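Long-range contacts in putative rRNA methyltransferase (Sorangium cellulosum, PDB 4RWZ), which probably methylates 16S ribosomal RNA, on an adenine as in its family relatives, and is associated with resistance to aminoglycoside antibiotics: residues A25-D30 / Y50-D55; L97-T102 / L128-G133; L114-A119 / G154-S159; A174-R179 / L209-I214. All blocks are in the same frame, centred on the assembly; numbering follows the deposited sequence.

Overall arrangement
Interactions 1, 2 and 4 are successive parts of one mixed seven-stranded sheet, whereas interaction 3 lies at the edge of the protein. The centres of interactions 1 and 2 are 9 Å apart; strands 26-31 and 98-104 are neighbours, joined by the I29 O to T102 N pair at 2.8 Å. The centre of interaction 4 lies about 10 Å from that of interaction 2, and G133 O meets A213 N at 2.8 Å. Interaction 3 is 26 Å from interaction 1, centre to centre, but its nearest atoms come within about 4 Å of interaction 4. The D30 and D55 ends of interaction 1 lie where related methyltransferases bind S-adenosylmethionine.

Interaction 1 (A25-D30 / Y50-D55)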
loop_
_atom_site.group_PDB
_atom_site.type_symbol
_atom_site.label_atom_id
_atom_site.label_comp_id
_atom_site.label_asym_id
_atom_site.label_seq_id
_atom_site.Cartn_x
_atom_site.Cartn_y
_atom_site.Cartn_z
ATOM N N ALA A 25 5.341 -17.633 -0.280
ATOM C CA ALA A 25 3.947 -18.028 -0.251
ATOM C C ALA A 25 2.979 -16.840 -0.332
ATOM O O ALA A 25 1.852 -16.987 -0.798
ATOM C CB ALA A 25 3.673 -18.834 1.002
ATOM N N ARG A 26 3.403 -15.676 0.159
ATOM C CA ARG A 26 2.523 -14.504 0.225
ATOM C C ARG A 26 3.248 -13.258 -0.221
ATOM O O ARG A 26 4.488 -13.218 -0.221
ATOM C CB ARG A 26 2.003 -14.309 1.657
ATOM C CG ARG A 26 0.998 -15.410 2.105
ATOM C CD ARG A 26 0.638 -15.301 3.576
ATOM N NE ARG A 26 -0.155 -14.120 3.912
ATOM C CZ ARG A 26 -1.470 -14.008 3.719
ATOM N NH1 ARG A 26 -2.151 -15.015 3.178
ATOM N NH2 ARG A 26 -2.106 -12.893 4.068
ATOM N N VAL A 27 2.464 -12.246 -0.583
ATOM C CA VAL A 27 2.987 -10.942 -0.955
ATOM C C VAL A 27 2.256 -9.858 -0.197
ATOM O O VAL A 27 1.019 -9.867 -0.086
ATOM C CB VAL A 27 2.788 -10.674 -2.470
ATOM C CG1 VAL A 27 3.300 -9.261 -2.855
ATOM C CG2 VAL A 27 3.468 -11.768 -3.298
ATOM N N LEU A 28 3.029 -8.930 0.361
ATOM C CA LEU A 28 2.492 -7.760 1.031
ATOM C C LEU A 28 2.967 -6.548 0.255
ATOM O O LEU A 28 4.129 -6.505 -0.165
ATOM C CB LEU A 28 3.051 -7.710 2.468
ATOM C CG LEU A 28 3.021 -6.405 3.226
ATOM C CD1 LEU A 28 1.592 -5.985 3.596
ATOM C CD2 LEU A 28 3.873 -6.560 4.538
ATOM N N ILE A 29 2.055 -5.607 -0.019
ATOM C CA ILE A 29 2.474 -4.335 -0.625
ATOM C C ILE A 29 2.033 -3.230 0.283
ATOM O O ILE A 29 0.860 -3.152 0.676
ATOM C CB ILE A 29 1.890 -4.158 -2.035
ATOM C CG1 ILE A 29 2.364 -5.356 -2.908
ATOM C CG2 ILE A 29 2.289 -2.740 -2.605
ATOM C CD1 ILE A 29 1.773 -5.308 -4.383
ATOM N N ASP A 30 2.961 -2.339 0.623
ATOM C CA ASP A 30 2.650 -1.229 1.521
ATOM C C ASP A 30 2.730 0.053 0.706
ATOM O O ASP A 30 3.804 0.413 0.286
ATOM C CB ASP A 30 3.707 -1.194 2.654
ATOM C CG ASP A 30 3.451 -0.067 3.689
ATOM O OD1 ASP A 30 2.260 0.143 4.060
ATOM O OD2 ASP A 30 4.441 0.598 4.209
ATOM N N TYR A 50 6.896 -12.026 0.595
ATOM C CA TYR A 50 7.661 -11.024 -0.128
ATOM C C TYR A 50 7.011 -9.673 0.143
ATOM O O TYR A 50 5.851 -9.457 -0.184
ATOM C CB TYR A 50 7.697 -11.355 -1.638
ATOM C CG TYR A 50 8.794 -10.600 -2.392
ATOM C CD1 TYR A 50 10.127 -11.001 -2.315
ATOM C CD2 TYR A 50 8.491 -9.477 -3.170
ATOM C CE1 TYR A 50 11.112 -10.329 -2.982
ATOM C CE2 TYR A 50 9.493 -8.780 -3.860
ATOM C CZ TYR A 50 10.812 -9.220 -3.755
ATOM O OH TYR A 50 11.855 -8.575 -4.424
ATOM N N CYS A 51 7.758 -8.737 0.729
ATOM C CA CYS A 51 7.187 -7.465 1.227
ATOM C C CYS A 51 7.685 -6.318 0.385
ATOM O O CYS A 51 8.890 -6.164 0.245
ATOM C CB CYS A 51 7.608 -7.227 2.651
ATOM S SG CYS A 51 7.111 -8.624 3.763
ATOM N N ILE A 52 6.768 -5.547 -0.189
ATOM C CA ILE A 52 7.130 -4.502 -1.142
ATOM C C ILE A 52 6.659 -3.183 -0.605
ATOM O O ILE A 52 5.474 -3.024 -0.337
ATOM C CB ILE A 52 6.466 -4.756 -2.528
ATOM C CG1 ILE A 52 6.856 -6.152 -3.035
ATOM C CG2 ILE A 52 6.874 -3.639 -3.494
ATOM C CD1 ILE A 52 6.193 -6.509 -4.442
ATOM N N GLY A 53 7.567 -2.216 -0.425
ATOM C CA GLY A 53 7.134 -0.884 -0.010
ATOM C C GLY A 53 7.175 0.023 -1.241
ATOM O O GLY A 53 8.109 -0.070 -2.055
ATOM N N VAL A 54 6.158 0.880 -1.386
ATOM C CA VAL A 54 6.052 1.796 -2.555
ATOM C C VAL A 54 5.978 3.210 -2.046
ATOM O O VAL A 54 5.238 3.461 -1.105
ATOM C CB VAL A 54 4.728 1.501 -3.334
ATOM C CG1 VAL A 54 4.629 2.344 -4.642
ATOM C CG2 VAL A 54 4.657 0.047 -3.712
ATOM N N ASP A 55 6.701 4.169 -2.658
ATOM C CA ASP A 55 6.561 5.542 -2.231
ATOM C C ASP A 55 6.953 6.424 -3.431
ATOM O O ASP A 55 7.755 6.001 -4.227
ATOM C CB ASP A 55 7.538 5.846 -1.073
ATOM C CG ASP A 55 7.230 7.169 -0.384
ATOM O OD1 ASP A 55 7.735 8.260 -0.827
ATOM O OD2 ASP A 55 6.468 7.162 0.598
#
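I29 and I52 lie side by side on adjacent parallel strands, both reaching to the same face of the sheet. Their first torsions nearly match (-58° and -56°), each CG1 standing anti to the carbonyl carbon, and this common pose brings I29 CG1 to 4.2 Å from I52 CB. The other branch of I29 turns onward along the neighbouring strand, where its CG2 meets V54 CG2 at 3.8 Å in an oblique crossing. V27 and Y50 lie on this same face; the Y50 ring leads away from V27 toward helix 14-21 and meets H24 edge-to-face. On the reverse face, L28 CD2 packs on C51 SG at 3.9 Å, and both side chains meet helix 37-45.

The backbones run 15° from parallel and are laced by five hydrogen bonds, among them I52 N to L28 O at 2.8 Å and D30 N to I52 O at 2.8 Å. V54 N closes the series on D30 O. This is the first beta-alpha-beta unit of the Rossmann-like methyltransferase fold, with helix 37-45 as its crossover.

Beyond the apolar part, D30 shares its carboxylate between T102, through OD1, and T33, through OD2, so that both oxygens are held. D30 stands at the start of a segment consistent with the D-x-G-x-G-x-G signature of S-adenosylmethionine-dependent methyltransferases. D55, at the end of its strand, is held by R60 and the backbone of A57 and G34. Hydrophobic strand centres thus pass into acidic ends, a chemistry consistent with a cofactor pocket at the C-terminal ends of the strands.

Interaction 2 (L97-T102 / L128-G133)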
loop_
_atom_site.group_PDB
_atom_site.type_symbol
_atom_site.label_atom_id
_atom_site.label_comp_id
_atom_site.label_asym_id
_atom_site.label_seq_id
_atom_site.Cartn_x
_atom_site.Cartn_y
_atom_site.Cartn_z
ATOM N N LEU A 97 -0.884 -8.849 -7.539
ATOM C CA LEU A 97 0.027 -9.644 -6.716
ATOM C C LEU A 97 -0.289 -9.748 -5.227
ATOM O O LEU A 97 0.068 -10.764 -4.607
ATOM C CB LEU A 97 1.470 -9.116 -6.805
ATOM C CG LEU A 97 2.224 -9.216 -8.124
ATOM C CD1 LEU A 97 3.656 -8.704 -7.844
ATOM C CD2 LEU A 97 2.230 -10.632 -8.671
ATOM N N ALA A 98 -0.886 -8.712 -4.620
ATOM C CA ALA A 98 -0.849 -8.637 -3.134
ATOM C C ALA A 98 -1.875 -9.537 -2.482
ATOM O O ALA A 98 -3.040 -9.497 -2.849
ATOM C CB ALA A 98 -1.043 -7.167 -2.617
ATOM N N HIS A 99 -1.439 -10.345 -1.513
ATOM C CA HIS A 99 -2.381 -10.985 -0.581
ATOM C C HIS A 99 -2.841 -9.962 0.438
ATOM O O HIS A 99 -3.968 -10.034 0.917
ATOM C CB HIS A 99 -1.709 -12.129 0.192
ATOM C CG HIS A 99 -1.362 -13.291 -0.663
ATOM N ND1 HIS A 99 -0.223 -13.336 -1.437
ATOM C CD2 HIS A 99 -2.016 -14.462 -0.875
ATOM C CE1 HIS A 99 -0.185 -14.489 -2.083
ATOM N NE2 HIS A 99 -1.265 -15.180 -1.769
ATOM N N THR A 100 -1.961 -8.996 0.748
ATOM C CA THR A 100 -2.265 -7.912 1.697
ATOM C C THR A 100 -1.730 -6.595 1.168
ATOM O O THR A 100 -0.538 -6.524 0.808
ATOM C CB THR A 100 -1.590 -8.182 3.068
ATOM O OG1 THR A 100 -1.908 -9.524 3.490
ATOM C CG2 THR A 100 -2.066 -7.159 4.110
ATOM N N LEU A 101 -2.575 -5.554 1.136
ATOM C CA LEU A 101 -2.130 -4.221 0.714
ATOM C C LEU A 101 -2.376 -3.308 1.897
ATOM O O LEU A 101 -3.516 -3.167 2.328
ATOM C CB LEU A 101 -2.989 -3.739 -0.448
ATOM C CG LEU A 101 -2.794 -2.298 -0.942
ATOM C CD1 LEU A 101 -1.469 -2.210 -1.503
ATOM C CD2 LEU A 101 -3.906 -2.077 -2.038
ATOM N N THR A 102 -1.330 -2.677 2.416
ATOM C CA THR A 102 -1.476 -1.829 3.595
ATOM C C THR A 102 -1.331 -0.333 3.261
ATOM O O THR A 102 -0.545 0.063 2.376
ATOM C CB THR A 102 -0.464 -2.208 4.710
ATOM O OG1 THR A 102 0.875 -2.141 4.168
ATOM C CG2 THR A 102 -0.771 -3.645 5.249
ATOM N N LEU A 128 -3.928 -3.754 -7.528
ATOM C CA LEU A 128 -2.742 -4.395 -6.961
ATOM C C LEU A 128 -3.013 -5.678 -6.167
ATOM O O LEU A 128 -2.074 -6.383 -5.793
ATOM C CB LEU A 128 -1.983 -3.463 -5.979
ATOM C CG LEU A 128 -1.341 -2.221 -6.590
ATOM C CD1 LEU A 128 -0.422 -1.508 -5.583
ATOM C CD2 LEU A 128 -0.585 -2.621 -7.789
ATOM N N VAL A 129 -4.275 -5.923 -5.870
ATOM C CA VAL A 129 -4.648 -6.966 -4.935
ATOM C C VAL A 129 -5.145 -8.208 -5.653
ATOM O O VAL A 129 -5.909 -8.109 -6.591
ATOM C CB VAL A 129 -5.748 -6.458 -4.001
ATOM C CG1 VAL A 129 -6.045 -7.503 -2.891
ATOM C CG2 VAL A 129 -5.263 -5.158 -3.341
ATOM N N ARG A 130 -4.729 -9.378 -5.196
ATOM C CA ARG A 130 -5.221 -10.609 -5.836
ATOM C C ARG A 130 -6.621 -10.880 -5.309
ATOM O O ARG A 130 -6.963 -10.432 -4.195
ATOM C CB ARG A 130 -4.250 -11.783 -5.607
ATOM C CG ARG A 130 -4.262 -12.396 -4.264
ATOM C CD ARG A 130 -3.263 -13.563 -4.224
ATOM N NE ARG A 130 -1.916 -13.094 -4.508
ATOM C CZ ARG A 130 -0.992 -13.819 -5.135
ATOM N NH1 ARG A 130 -1.310 -15.051 -5.556
ATOM N NH2 ARG A 130 0.239 -13.314 -5.353
ATOM N N PRO A 131 -7.462 -11.575 -6.103
ATOM C CA PRO A 131 -8.808 -11.962 -5.631
ATOM C C PRO A 131 -8.723 -12.633 -4.279
ATOM O O PRO A 131 -7.812 -13.442 -4.040
ATOM C CB PRO A 131 -9.289 -12.978 -6.685
ATOM C CG PRO A 131 -8.549 -12.602 -7.931
ATOM C CD PRO A 131 -7.188 -12.075 -7.462
ATOM N N GLY A 132 -9.566 -12.203 -3.348
ATOM C CA GLY A 132 -9.521 -12.744 -2.001
ATOM C C GLY A 132 -8.493 -12.090 -1.086
ATOM O O GLY A 132 -8.450 -12.364 0.099
ATOM N N GLY A 133 -7.651 -11.219 -1.621
ATOM C CA GLY A 133 -6.707 -10.521 -0.787
ATOM C C GLY A 133 -7.377 -9.411 0.012
ATOM O O GLY A 133 -8.597 -9.185 -0.082
#
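A short parallel bridge at the start of inner strand 98-104 pairs A98 with V129, just before both segments turn a corner. Its rungs are A98 N to L128 O at 2.9 Å and R130 N to A98 O at 2.9 Å. Outside the bridge the R130 side chain folds back over the opposite segment. Its CG stands between the backbone N and carbonyl carbon (chi1 76°), and a bend at chi3 then lays the guanidinium flat on the H99 ring, with planes 13° apart and centres 3.8 Å from each other. CD also sits over the ring face, while CE1 of H99 lies beneath the centre of the guanidinium.

In the fold, this is where the chain returns from helices 108-115 and 119-127 to the sheet, and a type II turn from R130 to G133 leads it into strand 133-139. The guanidinium edge is used as well: R130 NE at 3.1 Å and R130 NH2 at 2.7 Å both grip L97 O, reaching it from one face of the carbonyl, with NE standing well above that plane. Stack and paired bonds together fix the rotation of the group. H99 ND1 accepts a hydrogen bond from V27 N, which fixes the ring from the neighbouring strand.

Deeper in, L101 crosses V129 at about a right angle, CD2 touching V129 CG2 at 3.6 Å, and L128 continues this apolar layer toward L90 and L94.

Interaction 3 (L114-A119 / G154-S159); sequences LVLPEA and GLPELS
V115 is the buried centre of this contact, its two methyls reaching different residues of the 154-159 segment. CG1, anti to the carbonyl carbon (chi1 -56°), points to the forked end of L158, lying 3.9 Å from L158 CD2. The same torsion leaves CG2 between the backbone N and the carbonyl carbon, where it meets P156 CD at 4.0 Å. L158 crosses V115 at about a right angle, and its CD1 also comes to 3.9 Å from V115 CB. The proline ring reaches the backbone too, with P156 CG 3.7 Å from V115 O; that carbonyl accepts a hydrogen bond from W162 NE1.

Toward solvent the packing thins. L116, exposed at the rim, lends a single methyl: its CD2 meets P156 CD at 3.8 Å and L155 CD2 at 4.2 Å, crossing both side chains nearly at right angles. L155 is partly exposed and also rests on L111 and S112 of helix 108-115. The side chain of E157, between P156 and L158, is not modelled, consistent with disorder.

Beyond the contact, L116 leads into a cis peptide bond before P117, which packs against helix 160-172. In the other segment, L158 centres an inverse gamma turn, and S159 follows as N-cap of the same helix, its OG bonded to W162 N. The last part of helix 108-115 thus packs on the apolar linker that runs into the N-cap of helix 160-172, at the periphery of the Rossmann-like methyltransferase fold.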
loop_
_atom_site.group_PDB
_atom_site.type_symbol
_atom_site.label_atom_id
_atom_site.label_comp_id
_atom_site.label_asym_id
_atom_site.label_seq_id
_atom_site.Cartn_x
_atom_site.Cartn_y
_atom_site.Cartn_z
ATOM N N LEU A 114 -9.924 7.514 0.464
ATOM C CA LEU A 114 -10.447 6.252 1.044
ATOM C C LEU A 114 -11.756 6.449 1.800
ATOM O O LEU A 114 -12.573 5.486 1.980
ATOM C CB LEU A 114 -9.404 5.613 2.035
ATOM C CG LEU A 114 -8.085 5.210 1.348
ATOM C CD1 LEU A 114 -7.007 4.938 2.476
ATOM C CD2 LEU A 114 -8.271 3.949 0.547
ATOM N N VAL A 115 -11.996 7.683 2.259
ATOM C CA VAL A 115 -13.221 7.905 3.064
ATOM C C VAL A 115 -14.331 8.653 2.340
ATOM O O VAL A 115 -15.478 8.639 2.823
ATOM C CB VAL A 115 -12.950 8.569 4.434
ATOM C CG1 VAL A 115 -11.931 7.715 5.240
ATOM C CG2 VAL A 115 -12.439 9.985 4.278
ATOM N N LEU A 116 -14.020 9.349 1.236
ATOM C CA LEU A 116 -15.095 10.044 0.509
ATOM C C LEU A 116 -16.073 9.056 -0.161
ATOM O O LEU A 116 -17.306 9.176 0.015
ATOM C CB LEU A 116 -14.551 11.109 -0.467
ATOM C CG LEU A 116 -13.884 12.271 0.316
ATOM C CD1 LEU A 116 -13.247 13.324 -0.595
ATOM C CD2 LEU A 116 -14.864 12.890 1.313
ATOM N N PRO A 117 -15.579 8.090 -0.947
ATOM C CA PRO A 117 -14.230 7.845 -1.454
ATOM C C PRO A 117 -14.129 8.339 -2.873
ATOM O O PRO A 117 -15.096 8.877 -3.434
ATOM C CB PRO A 117 -14.127 6.317 -1.425
ATOM C CG PRO A 117 -15.532 5.901 -1.883
ATOM C CD PRO A 117 -16.481 6.956 -1.266
ATOM N N GLU A 118 -12.940 8.174 -3.452
ATOM C CA GLU A 118 -12.698 8.561 -4.840
ATOM C C GLU A 118 -12.462 7.328 -5.694
ATOM O O GLU A 118 -11.472 6.640 -5.489
ATOM C CB GLU A 118 -11.486 9.531 -4.939
ATOM C CG GLU A 118 -11.717 10.801 -4.132
ATOM C CD GLU A 118 -10.418 11.626 -4.030
ATOM O OE1 GLU A 118 -9.549 11.411 -4.894
ATOM O OE2 GLU A 118 -10.251 12.428 -3.089
ATOM N N ALA A 119 -13.368 7.062 -6.648
ATOM C CA ALA A 119 -13.301 5.824 -7.459
ATOM C C ALA A 119 -11.961 5.549 -8.153
ATOM O O ALA A 119 -11.496 4.434 -8.157
ATOM C CB ALA A 119 -14.524 5.721 -8.521
ATOM N N GLY A 154 -14.167 19.501 5.473
ATOM C CA GLY A 154 -14.094 18.496 6.506
ATOM C C GLY A 154 -14.299 17.107 5.949
ATOM O O GLY A 154 -14.912 16.935 4.908
ATOM N N LEU A 155 -13.673 16.123 6.581
ATOM C CA LEU A 155 -13.861 14.727 6.211
ATOM C C LEU A 155 -15.009 14.110 7.005
ATOM O O LEU A 155 -15.266 14.487 8.146
ATOM C CB LEU A 155 -12.558 13.935 6.381
ATOM C CG LEU A 155 -11.482 14.429 5.395
ATOM C CD1 LEU A 155 -10.103 13.782 5.645
ATOM C CD2 LEU A 155 -11.907 14.178 3.959
ATOM N N PRO A 156 -15.710 13.148 6.406
ATOM C CA PRO A 156 -16.839 12.574 7.136
ATOM C C PRO A 156 -16.406 11.670 8.281
ATOM O O PRO A 156 -15.319 11.111 8.244
ATOM C CB PRO A 156 -17.542 11.738 6.063
ATOM C CG PRO A 156 -16.453 11.338 5.117
ATOM C CD PRO A 156 -15.499 12.509 5.091
ATOM N N GLU A 157 -17.249 11.579 9.305
ATOM C CA GLU A 157 -17.085 10.602 10.365
ATOM C C GLU A 157 -17.507 9.251 9.822
ATOM O O GLU A 157 -18.531 9.141 9.132
ATOM N N LEU A 158 -16.727 8.216 10.104
ATOM C CA LEU A 158 -17.066 6.904 9.567
ATOM C C LEU A 158 -18.067 6.146 10.462
ATOM O O LEU A 158 -17.779 5.080 10.967
ATOM C CB LEU A 158 -15.790 6.096 9.324
ATOM C CG LEU A 158 -15.218 6.077 7.896
ATOM C CD1 LEU A 158 -15.267 7.451 7.300
ATOM C CD2 LEU A 158 -13.795 5.570 7.887
ATOM N N SER A 159 -19.261 6.715 10.592
ATOM C CA SER A 159 -20.383 6.142 11.305
ATOM C C SER A 159 -21.006 5.021 10.494
ATOM O O SER A 159 -20.692 4.858 9.314
ATOM C CB SER A 159 -21.427 7.226 11.506
ATOM O OG SER A 159 -21.955 7.634 10.254
#

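Interaction 4 (A174-R179 / L209-I214)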
loop_
_atom_site.group_PDB
_atom_site.type_symbol
_atom_site.label_atom_id
_atom_site.label_comp_id
_atom_site.label_asym_id
_atom_site.label_seq_id
_atom_site.Cartn_x
_atom_site.Cartn_y
_atom_site.Cartn_z
ATOM N N ALA A 174 -15.781 -0.582 -6.778
ATOM C CA ALA A 174 -14.352 -0.715 -7.171
ATOM C C ALA A 174 -13.798 -2.132 -7.042
ATOM O O ALA A 174 -12.593 -2.330 -7.164
ATOM C CB ALA A 174 -13.426 0.295 -6.356
ATOM N N GLY A 175 -14.627 -3.113 -6.658
ATOM C CA GLY A 175 -14.134 -4.472 -6.502
ATOM C C GLY A 175 -13.702 -4.889 -5.090
ATOM O O GLY A 175 -12.989 -5.896 -4.920
ATOM N N PHE A 176 -14.172 -4.161 -4.070
ATOM C CA PHE A 176 -13.837 -4.454 -2.665
ATOM C C PHE A 176 -15.087 -4.625 -1.840
ATOM O O PHE A 176 -16.048 -3.873 -2.023
ATOM C CB PHE A 176 -13.075 -3.259 -2.029
ATOM C CG PHE A 176 -11.596 -3.188 -2.374
ATOM C CD1 PHE A 176 -10.719 -4.163 -1.920
ATOM C CD2 PHE A 176 -11.087 -2.096 -3.109
ATOM C CE1 PHE A 176 -9.358 -4.081 -2.199
ATOM C CE2 PHE A 176 -9.704 -1.980 -3.357
ATOM C CZ PHE A 176 -8.854 -2.992 -2.913
ATOM N N GLU A 177 -15.041 -5.548 -0.890
ATOM C CA GLU A 177 -16.109 -5.684 0.096
ATOM C C GLU A 177 -15.581 -5.279 1.465
ATOM O O GLU A 177 -14.698 -5.938 2.002
ATOM C CB GLU A 177 -16.602 -7.133 0.115
ATOM C CG GLU A 177 -17.764 -7.359 1.050
ATOM C CD GLU A 177 -19.063 -6.701 0.580
ATOM O OE1 GLU A 177 -19.313 -6.622 -0.647
ATOM O OE2 GLU A 177 -19.881 -6.324 1.450
ATOM N N ILE A 178 -16.085 -4.182 2.023
ATOM C CA ILE A 178 -15.614 -3.748 3.354
ATOM C C ILE A 178 -15.902 -4.817 4.413
ATOM O O ILE A 178 -16.997 -5.360 4.469
ATOM C CB ILE A 178 -16.272 -2.410 3.786
ATOM C CG1 ILE A 178 -15.777 -1.289 2.849
ATOM C CG2 ILE A 178 -15.924 -2.079 5.229
ATOM C CD1 ILE A 178 -16.248 0.126 3.211
ATOM N N ARG A 179 -14.914 -5.094 5.237
ATOM C CA ARG A 179 -15.040 -6.120 6.281
ATOM C C ARG A 179 -15.098 -5.513 7.647
ATOM O O ARG A 179 -16.057 -5.680 8.368
ATOM C CB ARG A 179 -13.887 -7.112 6.182
ATOM C CG ARG A 179 -13.977 -7.927 4.899
ATOM C CD ARG A 179 -15.305 -8.722 4.854
ATOM N NE ARG A 179 -15.417 -9.555 3.652
ATOM C CZ ARG A 179 -16.535 -10.161 3.263
ATOM N NH1 ARG A 179 -17.651 -10.012 3.961
ATOM N NH2 ARG A 179 -16.544 -10.890 2.157
ATOM N N LEU A 209 -9.772 0.267 8.773
ATOM C CA LEU A 209 -10.779 -0.054 7.783
ATOM C C LEU A 209 -10.180 -1.163 6.944
ATOM O O LEU A 209 -9.053 -1.023 6.492
ATOM C CB LEU A 209 -11.051 1.176 6.903
ATOM C CG LEU A 209 -12.052 1.052 5.754
ATOM C CD1 LEU A 209 -13.426 0.779 6.343
ATOM C CD2 LEU A 209 -12.026 2.379 4.970
ATOM N N THR A 210 -10.883 -2.265 6.740
ATOM C CA THR A 210 -10.298 -3.334 5.931
ATOM C C THR A 210 -11.335 -3.746 4.897
ATOM O O THR A 210 -12.531 -3.543 5.077
ATOM C CB THR A 210 -9.882 -4.615 6.749
ATOM O OG1 THR A 210 -11.060 -5.297 7.193
ATOM C CG2 THR A 210 -8.964 -4.269 7.940
ATOM N N ALA A 211 -10.880 -4.257 3.761
ATOM C CA ALA A 211 -11.820 -4.746 2.779
ATOM C C ALA A 211 -11.210 -5.897 2.005
ATOM O O ALA A 211 -9.980 -6.012 1.895
ATOM C CB ALA A 211 -12.236 -3.602 1.808
ATOM N N GLU A 212 -12.060 -6.745 1.473
ATOM C CA GLU A 212 -11.589 -7.920 0.739
ATOM C C GLU A 212 -11.732 -7.697 -0.763
ATOM O O GLU A 212 -12.777 -7.237 -1.213
ATOM C CB GLU A 212 -12.423 -9.155 1.146
ATOM C CG GLU A 212 -12.022 -10.442 0.397
ATOM C CD GLU A 212 -12.887 -11.651 0.806
ATOM O OE1 GLU A 212 -13.602 -11.555 1.810
ATOM O OE2 GLU A 212 -12.878 -12.674 0.104
ATOM N N ALA A 213 -10.712 -8.064 -1.532
ATOM C CA ALA A 213 -10.824 -7.931 -2.984
ATOM C C ALA A 213 -11.779 -9.006 -3.458
ATOM O O ALA A 213 -11.559 -10.201 -3.208
ATOM C CB ALA A 213 -9.463 -8.098 -3.639
ATOM N N ILE A 214 -12.848 -8.583 -4.123
ATOM C CA ILE A 214 -13.816 -9.544 -4.627
ATOM C C ILE A 214 -13.931 -9.657 -6.136
ATOM O O ILE A 214 -13.340 -8.902 -6.921
ATOM C CB ILE A 214 -15.239 -9.262 -4.035
ATOM C CG1 ILE A 214 -15.641 -7.833 -4.345
ATOM C CG2 ILE A 214 -15.269 -9.583 -2.515
ATOM C CD1 ILE A 214 -17.050 -7.427 -3.884
#
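The guanidinium of R179 has E177 CG 3.7 Å above the centre of one face and E212 OE1 near its edge. R179 NH2 (3.0 Å) and R179 NE (3.3 Å) both hold that one oxygen, E212 OE1, in a side-on salt bridge, reaching it from the same face; the guanidinium and carboxylate planes are turned 40° apart. A bend at chi2 (-60°) of R179 brings its nitrogens back over the partner strand, whereas the E212 chain runs extended to meet them. On the opposite face of the sheet, the F176 ring has E212 O at its edge, 3.8 Å from CD1, while F176 CB packs on A211 CB.

The strands pair antiparallel, with E177 and E212 bonded both ways and R179 N donating to T210 O at 2.8 Å. Past the last pair, I214 N bonds to G175 O, and I214 CG2 lies against E177 CB at 3.8 Å.

G175 ends helix 160-172 in a Schellman motif, and R126 of helix 119-127 binds both G175 O and I214 O. F176 and I178 face Y171 of helix 160-172. Strand 207-213 lies between strand 133-139 and the outermost strand 176-183, and F176 reaches across it to L135.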